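Local coordinates for peroxidase (Cellulomonas bogoriensis 69B4 = DSM 16987, PDB 6QZO), which binds heme b and probably works as a DyP-type peroxidase, at residues V95-G106 and V143-T154; L67-I75 and V161-A170. One frame throughout, in Å; residues are numbered along the deposited sequence.

Interaction 1: residues V95-G106 and V143-T154; sequences VPAALTVTVGFG and VVLQVCADDRTT
Strands 100-105 and 143-149 run antiparallel at one edge of a four-stranded sheet, paired from Thr100-Cys148 to Phe105-Val143. Thr100, Thr102 and Gly104 form the hydrogen-bonded pairs with Cys148, Gln146 and Val144. In the middle pair, Thr102 N to Gln146 O and Gln146 N to Thr102 O are both 2.8 Å.

One face of the pair is aliphatic. Leu145 CD2 lies 3.9 Å from Val101 CG1 and equally close to Val103 CG2. The three side chains point the same way, so the leucine branch bridges the two valines. With chi1 at 62°, Val143 places CG2 anti to its own backbone N, and this methyl packs against Gly104 O at 3.1 Å. The same methyl meets the edge of the Phe105 ring.

This sheet belongs to a ferredoxin-like βαββαβ unit, the building block of DyP-type peroxidases. Its helices 61-78 and 152-165 cover the aliphatic face. On the other face Thr102 and Gln146 lie side by side. Their polar ends turn to other partners: Thr102 OG1 bonds to Ala38 O, and Gln146 OE1 to Tyr331 OH.

Beyond the strands, Pro96 to Leu99 form a type I' turn, closed by Leu99 N to Pro96 O. Ala97 O accepts from Asp150 N in a nearly straight bond (2.9 Å, 178° at the hydrogen). Ala97 CB rests on Asp151 CB at 3.7 Å. Asp151 is the N-cap of helix 152-165; its OD1 takes Thr154 N through the anti lone pair and Thr153 N more weakly. OD1 also forms a salt bridge with Arg181 of the second subunit, and OD2 accepts from Ser182 N of the same subunit. In the first helical turn, Thr154 OG1 donates to Val95 O at 2.9 Å.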
loop_
_atom_site.group_PDB
_atom_site.type_symbol
_atom_site.label_atom_id
_atom_site.label_comp_id
_atom_site.label_asym_id
_atom_site.label_seq_id
_atom_site.Cartn_x
_atom_site.Cartn_y
_atom_site.Cartn_z
ATOM N N VAL A 95 13.686 9.750 -8.054
ATOM C CA VAL A 95 13.736 8.290 -8.344
ATOM C C VAL A 95 12.505 7.938 -9.166
ATOM O O VAL A 95 11.416 7.791 -8.614
ATOM C CB VAL A 95 13.834 7.467 -7.051
ATOM C CG1 VAL A 95 13.797 5.961 -7.312
ATOM C CG2 VAL A 95 15.078 7.838 -6.258
ATOM N N PRO A 96 12.624 7.828 -10.511
ATOM C CA PRO A 96 11.458 7.612 -11.367
ATOM C C PRO A 96 10.816 6.229 -11.182
ATOM O O PRO A 96 9.626 6.153 -11.291
ATOM C CB PRO A 96 12.004 7.819 -12.789
ATOM C CG PRO A 96 13.462 7.473 -12.667
ATOM C CD PRO A 96 13.871 7.949 -11.285
ATOM N N ALA A 97 11.612 5.182 -10.959
ATOM C CA ALA A 97 11.118 3.824 -10.630
ATOM C C ALA A 97 10.050 3.367 -11.647
ATOM O O ALA A 97 8.981 2.872 -11.217
ATOM C CB ALA A 97 10.557 3.828 -9.227
ATOM N N ALA A 98 10.331 3.521 -12.941
ATOM C CA ALA A 98 9.464 3.097 -14.070
ATOM C C ALA A 98 8.093 3.792 -14.018
ATOM O O ALA A 98 7.130 3.217 -14.533
ATOM C CB ALA A 98 9.330 1.595 -14.064
ATOM N N LEU A 99 8.006 4.993 -13.442
ATOM C CA LEU A 99 6.717 5.725 -13.306
ATOM C C LEU A 99 6.059 5.841 -14.686
ATOM O O LEU A 99 6.766 6.243 -15.628
ATOM C CB LEU A 99 6.948 7.122 -12.729
ATOM C CG LEU A 99 5.687 7.960 -12.514
ATOM C CD1 LEU A 99 4.736 7.273 -11.553
ATOM C CD2 LEU A 99 6.058 9.346 -11.985
ATOM N N THR A 100 4.764 5.504 -14.767
ATOM C CA THR A 100 3.850 5.855 -15.882
ATOM C C THR A 100 2.600 6.532 -15.313
ATOM O O THR A 100 2.218 6.212 -14.166
ATOM C CB THR A 100 3.422 4.630 -16.705
ATOM O OG1 THR A 100 2.711 3.704 -15.878
ATOM C CG2 THR A 100 4.587 3.930 -17.364
ATOM N N VAL A 101 2.029 7.456 -16.083
ATOM C CA VAL A 101 0.689 8.060 -15.853
ATOM C C VAL A 101 -0.085 7.835 -17.138
ATOM O O VAL A 101 0.459 8.211 -18.201
ATOM C CB VAL A 101 0.775 9.558 -15.510
ATOM C CG1 VAL A 101 -0.598 10.166 -15.226
ATOM C CG2 VAL A 101 1.709 9.792 -14.334
ATOM N N THR A 102 -1.240 7.179 -17.059
ATOM C CA THR A 102 -2.158 6.950 -18.201
ATOM C C THR A 102 -3.417 7.771 -17.930
ATOM O O THR A 102 -3.983 7.609 -16.812
ATOM C CB THR A 102 -2.463 5.457 -18.361
ATOM O OG1 THR A 102 -1.233 4.713 -18.334
ATOM C CG2 THR A 102 -3.234 5.152 -19.624
ATOM N N VAL A 103 -3.791 8.650 -18.869
ATOM C CA VAL A 103 -4.960 9.568 -18.726
ATOM C C VAL A 103 -6.136 8.978 -19.500
ATOM O O VAL A 103 -5.972 8.659 -20.693
ATOM C CB VAL A 103 -4.635 10.982 -19.244
ATOM C CG1 VAL A 103 -5.763 11.963 -18.964
ATOM C CG2 VAL A 103 -3.328 11.487 -18.661
ATOM N N GLY A 104 -7.278 8.857 -18.830
ATOM C CA GLY A 104 -8.543 8.394 -19.429
ATOM C C GLY A 104 -9.610 9.439 -19.204
ATOM O O GLY A 104 -9.586 10.107 -18.134
ATOM N N PHE A 105 -10.503 9.587 -20.174
ATOM C CA PHE A 105 -11.613 10.568 -20.145
ATOM C C PHE A 105 -12.932 9.817 -19.994
ATOM O O PHE A 105 -13.187 8.885 -20.768
ATOM C CB PHE A 105 -11.661 11.408 -21.420
ATOM C CG PHE A 105 -10.386 12.113 -21.800
ATOM C CD1 PHE A 105 -9.469 12.512 -20.835
ATOM C CD2 PHE A 105 -10.143 12.430 -23.133
ATOM C CE1 PHE A 105 -8.313 13.185 -21.211
ATOM C CE2 PHE A 105 -8.993 13.110 -23.496
ATOM C CZ PHE A 105 -8.076 13.479 -22.537
ATOM N N GLY A 106 -13.707 10.211 -18.987
ATOM C CA GLY A 106 -15.095 9.778 -18.801
ATOM C C GLY A 106 -16.018 10.680 -19.608
ATOM O O GLY A 106 -15.606 11.752 -20.049
ATOM N N VAL A 143 -12.597 12.045 -15.214
ATOM C CA VAL A 143 -11.223 11.760 -15.720
ATOM C C VAL A 143 -10.526 10.833 -14.728
ATOM O O VAL A 143 -10.898 10.842 -13.550
ATOM C CB VAL A 143 -10.443 13.061 -15.975
ATOM C CG1 VAL A 143 -10.266 13.849 -14.689
ATOM C CG2 VAL A 143 -9.104 12.811 -16.643
ATOM N N VAL A 144 -9.567 10.054 -15.208
ATOM C CA VAL A 144 -8.797 9.106 -14.368
ATOM C C VAL A 144 -7.321 9.238 -14.711
ATOM O O VAL A 144 -6.993 9.361 -15.901
ATOM C CB VAL A 144 -9.254 7.661 -14.575
ATOM C CG1 VAL A 144 -9.036 7.212 -16.023
ATOM C CG2 VAL A 144 -8.567 6.716 -13.589
ATOM N N LEU A 145 -6.473 9.181 -13.682
ATOM C CA LEU A 145 -5.014 8.984 -13.831
ATOM C C LEU A 145 -4.680 7.587 -13.307
ATOM O O LEU A 145 -4.810 7.360 -12.089
ATOM C CB LEU A 145 -4.292 10.071 -13.029
ATOM C CG LEU A 145 -4.650 11.507 -13.426
ATOM C CD1 LEU A 145 -4.093 12.490 -12.411
ATOM C CD2 LEU A 145 -4.145 11.807 -14.818
ATOM N N GLN A 146 -4.294 6.671 -14.196
ATOM C CA GLN A 146 -3.668 5.406 -13.752
ATOM C C GLN A 146 -2.193 5.709 -13.525
ATOM O O GLN A 146 -1.477 5.927 -14.531
ATOM C CB GLN A 146 -3.840 4.277 -14.765
ATOM C CG GLN A 146 -3.162 2.990 -14.305
ATOM C CD GLN A 146 -3.106 1.965 -15.402
ATOM O OE1 GLN A 146 -4.043 1.204 -15.609
ATOM N NE2 GLN A 146 -1.988 1.941 -16.109
ATOM N N VAL A 147 -1.778 5.746 -12.258
ATOM C CA VAL A 147 -0.375 6.040 -11.851
ATOM C C VAL A 147 0.253 4.729 -11.382
ATOM O O VAL A 147 -0.268 4.120 -10.386
ATOM C CB VAL A 147 -0.312 7.120 -10.758
ATOM C CG1 VAL A 147 1.105 7.638 -10.549
ATOM C CG2 VAL A 147 -1.250 8.268 -11.072
ATOM N N CYS A 148 1.304 4.306 -12.092
ATOM C CA CYS A 148 2.003 3.016 -11.877
ATOM C C CYS A 148 3.488 3.270 -11.642
ATOM O O CYS A 148 4.047 4.091 -12.390
ATOM C CB CYS A 148 1.864 2.121 -13.094
ATOM S SG CYS A 148 0.186 1.496 -13.291
ATOM N N ALA A 149 4.087 2.553 -10.689
ATOM C CA ALA A 149 5.535 2.630 -10.382
ATOM C C ALA A 149 5.995 1.418 -9.570
ATOM O O ALA A 149 5.157 0.734 -8.956
ATOM C CB ALA A 149 5.851 3.917 -9.666
ATOM N N ASP A 150 7.302 1.182 -9.568
ATOM C CA ASP A 150 7.963 0.094 -8.807
ATOM C C ASP A 150 8.341 0.583 -7.407
ATOM O O ASP A 150 9.076 -0.154 -6.728
ATOM C CB ASP A 150 9.200 -0.416 -9.552
ATOM C CG ASP A 150 8.897 -1.497 -10.558
ATOM O OD1 ASP A 150 7.891 -2.223 -10.347
ATOM O OD2 ASP A 150 9.662 -1.607 -11.538
ATOM N N ASP A 151 7.871 1.765 -7.000
ATOM C CA ASP A 151 8.175 2.360 -5.670
ATOM C C ASP A 151 6.991 3.190 -5.175
ATOM O O ASP A 151 6.493 4.013 -5.932
ATOM C CB ASP A 151 9.433 3.223 -5.720
ATOM C CG ASP A 151 9.869 3.661 -4.332
ATOM O OD1 ASP A 151 9.345 4.684 -3.848
ATOM O OD2 ASP A 151 10.679 2.922 -3.713
ATOM N N ARG A 152 6.608 3.006 -3.909
ATOM C CA ARG A 152 5.375 3.554 -3.296
ATOM C C ARG A 152 5.564 5.032 -2.937
ATOM O O ARG A 152 4.565 5.776 -2.952
ATOM C CB ARG A 152 4.976 2.711 -2.095
ATOM C CG ARG A 152 3.565 2.976 -1.628
ATOM C CD ARG A 152 2.452 2.685 -2.610
ATOM N NE ARG A 152 1.283 3.089 -1.862
ATOM C CZ ARG A 152 0.818 4.340 -1.699
ATOM N NH1 ARG A 152 1.417 5.393 -2.238
ATOM N NH2 ARG A 152 -0.244 4.524 -0.937
ATOM N N THR A 153 6.776 5.453 -2.610
ATOM C CA THR A 153 7.084 6.877 -2.312
ATOM C C THR A 153 7.009 7.678 -3.614
ATOM O O THR A 153 6.394 8.748 -3.602
ATOM C CB THR A 153 8.437 7.023 -1.607
ATOM O OG1 THR A 153 8.344 6.279 -0.398
ATOM C CG2 THR A 153 8.796 8.459 -1.311
ATOM N N THR A 154 7.614 7.166 -4.690
ATOM C CA THR A 154 7.530 7.744 -6.061
ATOM C C THR A 154 6.060 7.919 -6.449
ATOM O O THR A 154 5.696 8.985 -6.994
ATOM C CB THR A 154 8.249 6.858 -7.086
ATOM O OG1 THR A 154 9.609 6.656 -6.681
ATOM C CG2 THR A 154 8.221 7.456 -8.475
#

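Interaction 2: residues L67-I75 and V161-A170; sequences LLRVWTVDI and VLTKEAQGLA
Trp71 NE1 donates a hydrogen bond to Leu162 O at 2.9 Å, with 160° at the hydrogen. The oxygen sits at the indole edge, close to the ring plane. The donor is tilted out of the carbonyl plane. Ala166 N also approaches Leu162 O, in a weak bond, and the indole is the stronger of these two partners.

Two acid groups also meet. Asp74 OD2 and Glu165 OE1 are 2.4 Å apart, which suggests that one of the acids holds a proton. Their carboxylate planes are turned 42° against each other. The Glu165 chain is bent at chi2, and it meets Asp74 through OE1. Backbone N-H groups of a nearby loop serve the pair as well: Leu85 N bonds to Asp74 OD1 and Ala86 N to Glu165 OE1.

The remaining contacts are apolar. Leu67 CD1 lies over one face of the Trp71 ring, offset toward the rim, and touches Ala166 CB at 3.5 Å. Ala166 CB also reaches Trp71 CZ2 at 3.8 Å. Leu162 CD2 touches both Trp71 CD1 and Asp74 CB, 3.8 Å from each. Val70 CG2 presses on the aliphatic part of Glu165, 3.4 Å from its CG. After the helix has ended, Leu169 CD1 packs on Leu67 CB at 4.0 Å.

Trp71 and Ala166 also rest on Leu53 of strand 47-55, which places them between the helices and the sheet. The helix segments 67-75 and 161-165 run antiparallel at 157°, with axes 10.0 Å apart. Two antiparallel helices packed side by side on one face of a four-stranded antiparallel sheet are the helical layer of a ferredoxin-like fold.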
loop_
_atom_site.group_PDB
_atom_site.type_symbol
_atom_site.label_atom_id
_atom_site.label_comp_id
_atom_site.label_asym_id
_atom_site.label_seq_id
_atom_site.Cartn_x
_atom_site.Cartn_y
_atom_site.Cartn_z
ATOM N N LEU A 67 -5.953 21.969 -17.746
ATOM C CA LEU A 67 -5.717 20.806 -16.856
ATOM C C LEU A 67 -4.824 19.770 -17.556
ATOM O O LEU A 67 -3.832 19.341 -16.961
ATOM C CB LEU A 67 -7.068 20.186 -16.498
ATOM C CG LEU A 67 -6.990 18.963 -15.601
ATOM C CD1 LEU A 67 -6.244 19.283 -14.316
ATOM C CD2 LEU A 67 -8.389 18.439 -15.277
ATOM N N LEU A 68 -5.188 19.372 -18.773
ATOM C CA LEU A 68 -4.428 18.375 -19.582
ATOM C C LEU A 68 -3.023 18.892 -19.886
ATOM O O LEU A 68 -2.090 18.068 -19.982
ATOM C CB LEU A 68 -5.179 18.088 -20.885
ATOM C CG LEU A 68 -6.544 17.438 -20.720
ATOM C CD1 LEU A 68 -7.201 17.243 -22.082
ATOM C CD2 LEU A 68 -6.431 16.111 -19.966
ATOM N N ARG A 69 -2.887 20.199 -20.079
ATOM C CA ARG A 69 -1.585 20.815 -20.440
ATOM C C ARG A 69 -0.673 20.840 -19.214
ATOM O O ARG A 69 0.503 20.499 -19.378
ATOM C CB ARG A 69 -1.769 22.223 -20.991
ATOM C CG ARG A 69 -2.242 22.294 -22.443
ATOM C CD ARG A 69 -2.156 23.758 -22.820
ATOM N NE ARG A 69 -2.688 24.102 -24.125
ATOM C CZ ARG A 69 -1.962 24.380 -25.205
ATOM N NH1 ARG A 69 -0.642 24.306 -25.190
ATOM N NH2 ARG A 69 -2.569 24.671 -26.342
ATOM N N VAL A 70 -1.170 21.252 -18.042
ATOM C CA VAL A 70 -0.334 21.267 -16.800
ATOM C C VAL A 70 0.045 19.817 -16.444
ATOM O O VAL A 70 1.196 19.590 -16.049
ATOM C CB VAL A 70 -0.984 22.014 -15.619
ATOM C CG1 VAL A 70 -1.145 23.495 -15.927
ATOM C CG2 VAL A 70 -2.315 21.415 -15.201
ATOM N N TRP A 71 -0.871 18.869 -16.629
ATOM C CA TRP A 71 -0.614 17.430 -16.349
ATOM C C TRP A 71 0.460 16.893 -17.298
ATOM O O TRP A 71 1.314 16.117 -16.847
ATOM C CB TRP A 71 -1.893 16.610 -16.447
ATOM C CG TRP A 71 -2.697 16.581 -15.186
ATOM C CD1 TRP A 71 -2.319 16.990 -13.938
ATOM C CD2 TRP A 71 -4.029 16.054 -15.053
ATOM N NE1 TRP A 71 -3.338 16.780 -13.057
ATOM C CE2 TRP A 71 -4.396 16.201 -13.703
ATOM C CE3 TRP A 71 -4.950 15.506 -15.946
ATOM C CZ2 TRP A 71 -5.641 15.804 -13.222
ATOM C CZ3 TRP A 71 -6.181 15.117 -15.470
ATOM C CH2 TRP A 71 -6.518 15.273 -14.131
ATOM N N THR A 72 0.413 17.292 -18.568
ATOM C CA THR A 72 1.414 16.857 -19.580
ATOM C C THR A 72 2.811 17.252 -19.099
ATOM O O THR A 72 3.710 16.407 -19.120
ATOM C CB THR A 72 1.089 17.417 -20.963
ATOM O OG1 THR A 72 -0.195 16.894 -21.324
ATOM C CG2 THR A 72 2.140 17.035 -21.982
ATOM N N VAL A 73 2.976 18.488 -18.649
ATOM C CA VAL A 73 4.274 18.973 -18.083
ATOM C C VAL A 73 4.696 18.044 -16.935
ATOM O O VAL A 73 5.836 17.533 -16.983
ATOM C CB VAL A 73 4.174 20.433 -17.618
ATOM C CG1 VAL A 73 5.456 20.888 -16.953
ATOM C CG2 VAL A 73 3.827 21.361 -18.779
ATOM N N ASP A 74 3.797 17.805 -15.972
ATOM C CA ASP A 74 4.083 17.019 -14.742
ATOM C C ASP A 74 4.418 15.573 -15.125
ATOM O O ASP A 74 5.356 15.016 -14.550
ATOM C CB ASP A 74 2.921 17.086 -13.749
ATOM C CG ASP A 74 2.842 18.412 -12.992
ATOM O OD1 ASP A 74 3.847 19.146 -13.006
ATOM O OD2 ASP A 74 1.768 18.690 -12.391
ATOM N N ILE A 75 3.686 14.989 -16.071
ATOM C CA ILE A 75 3.952 13.601 -16.540
ATOM C C ILE A 75 5.348 13.557 -17.171
ATOM O O ILE A 75 6.112 12.631 -16.853
ATOM C CB ILE A 75 2.865 13.119 -17.514
ATOM C CG1 ILE A 75 1.501 13.009 -16.840
ATOM C CG2 ILE A 75 3.270 11.786 -18.137
ATOM C CD1 ILE A 75 0.369 12.820 -17.816
ATOM N N VAL A 161 1.411 15.461 -6.582
ATOM C CA VAL A 161 1.716 16.549 -7.560
ATOM C C VAL A 161 0.551 16.678 -8.542
ATOM O O VAL A 161 0.072 17.813 -8.727
ATOM C CB VAL A 161 3.054 16.305 -8.272
ATOM C CG1 VAL A 161 3.226 17.212 -9.478
ATOM C CG2 VAL A 161 4.231 16.472 -7.301
ATOM N N LEU A 162 0.100 15.572 -9.133
ATOM C CA LEU A 162 -0.955 15.603 -10.173
ATOM C C LEU A 162 -2.265 16.103 -9.555
ATOM O O LEU A 162 -2.978 16.880 -10.226
ATOM C CB LEU A 162 -1.123 14.212 -10.783
ATOM C CG LEU A 162 0.097 13.716 -11.552
ATOM C CD1 LEU A 162 0.018 12.212 -11.782
ATOM C CD2 LEU A 162 0.258 14.457 -12.871
ATOM N N THR A 163 -2.559 15.700 -8.316
ATOM C CA THR A 163 -3.803 16.063 -7.597
ATOM C C THR A 163 -3.795 17.569 -7.328
ATOM O O THR A 163 -4.812 18.230 -7.627
ATOM C CB THR A 163 -3.962 15.247 -6.309
ATOM O OG1 THR A 163 -3.976 13.871 -6.677
ATOM C CG2 THR A 163 -5.225 15.570 -5.544
ATOM N N LYS A 164 -2.698 18.085 -6.769
ATOM C CA LYS A 164 -2.515 19.530 -6.481
ATOM C C LYS A 164 -2.667 20.361 -7.759
ATOM O O LYS A 164 -3.240 21.453 -7.679
ATOM C CB LYS A 164 -1.117 19.784 -5.908
ATOM C CG LYS A 164 -0.975 19.561 -4.424
ATOM C CD LYS A 164 0.480 19.545 -3.977
ATOM C CE LYS A 164 1.155 20.887 -4.160
ATOM N NZ LYS A 164 2.524 20.899 -3.570
ATOM N N GLU A 165 -2.127 19.878 -8.877
ATOM C CA GLU A 165 -2.120 20.616 -10.166
ATOM C C GLU A 165 -3.557 20.878 -10.629
ATOM O O GLU A 165 -3.779 21.921 -11.267
ATOM C CB GLU A 165 -1.374 19.814 -11.227
ATOM C CG GLU A 165 -0.739 20.682 -12.271
ATOM C CD GLU A 165 0.392 21.493 -11.695
ATOM O OE1 GLU A 165 1.473 20.912 -11.432
ATOM O OE2 GLU A 165 0.178 22.711 -11.472
ATOM N N ALA A 166 -4.488 19.970 -10.310
ATOM C CA ALA A 166 -5.905 20.010 -10.733
ATOM C C ALA A 166 -6.752 20.846 -9.763
ATOM O O ALA A 166 -7.965 21.019 -10.044
ATOM C CB ALA A 166 -6.443 18.611 -10.839
ATOM N N GLN A 167 -6.159 21.354 -8.679
ATOM C CA GLN A 167 -6.906 22.090 -7.616
ATOM C C GLN A 167 -7.657 23.247 -8.297
ATOM O O GLN A 167 -6.994 24.051 -9.031
ATOM C CB GLN A 167 -5.969 22.587 -6.503
ATOM C CG GLN A 167 -6.566 22.501 -5.091
ATOM C CD GLN A 167 -5.980 21.395 -4.231
ATOM O OE1 GLN A 167 -6.672 20.734 -3.457
ATOM N NE2 GLN A 167 -4.674 21.200 -4.315
ATOM N N GLY A 168 -8.979 23.310 -8.114
ATOM C CA GLY A 168 -9.829 24.361 -8.705
ATOM C C GLY A 168 -10.375 24.006 -10.093
ATOM O O GLY A 168 -11.320 24.716 -10.521
ATOM N N LEU A 169 -9.831 22.972 -10.757
ATOM C CA LEU A 169 -10.321 22.485 -12.081
ATOM C C LEU A 169 -11.039 21.139 -11.914
ATOM O O LEU A 169 -12.056 20.899 -12.594
ATOM C CB LEU A 169 -9.141 22.335 -13.045
ATOM C CG LEU A 169 -8.268 23.582 -13.202
ATOM C CD1 LEU A 169 -6.961 23.242 -13.922
ATOM C CD2 LEU A 169 -9.023 24.681 -13.939
ATOM N N ALA A 170 -10.502 20.277 -11.055
ATOM C CA ALA A 170 -11.075 18.946 -10.766
ATOM C C ALA A 170 -10.715 18.557 -9.340
ATOM O O ALA A 170 -9.617 18.933 -8.891
ATOM C CB ALA A 170 -10.557 17.947 -11.753
#

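Overall arrangement
The centres of interactions 1 and 2 are 13 Å apart, within the N-terminal ferredoxin-like unit of the chain. Along the chain the order is helix 61-78, strand 100-105, strand 143-149, helix 152-165, so interaction 2 brackets interaction 1. Helix 152-165 serves both: its first turn takes part in interaction 1 and its C-terminal part in interaction 2. The two contacts meet in one hydrophobic core. Leu145 CD1 lies 3.7 Å from Trp71 CZ2, and Val101 CB lies 3.8 Å from Ile75 CG1. Interaction 1 is thus in the sheet layer and interaction 2 in the helix layer. Both also touch the second subunit.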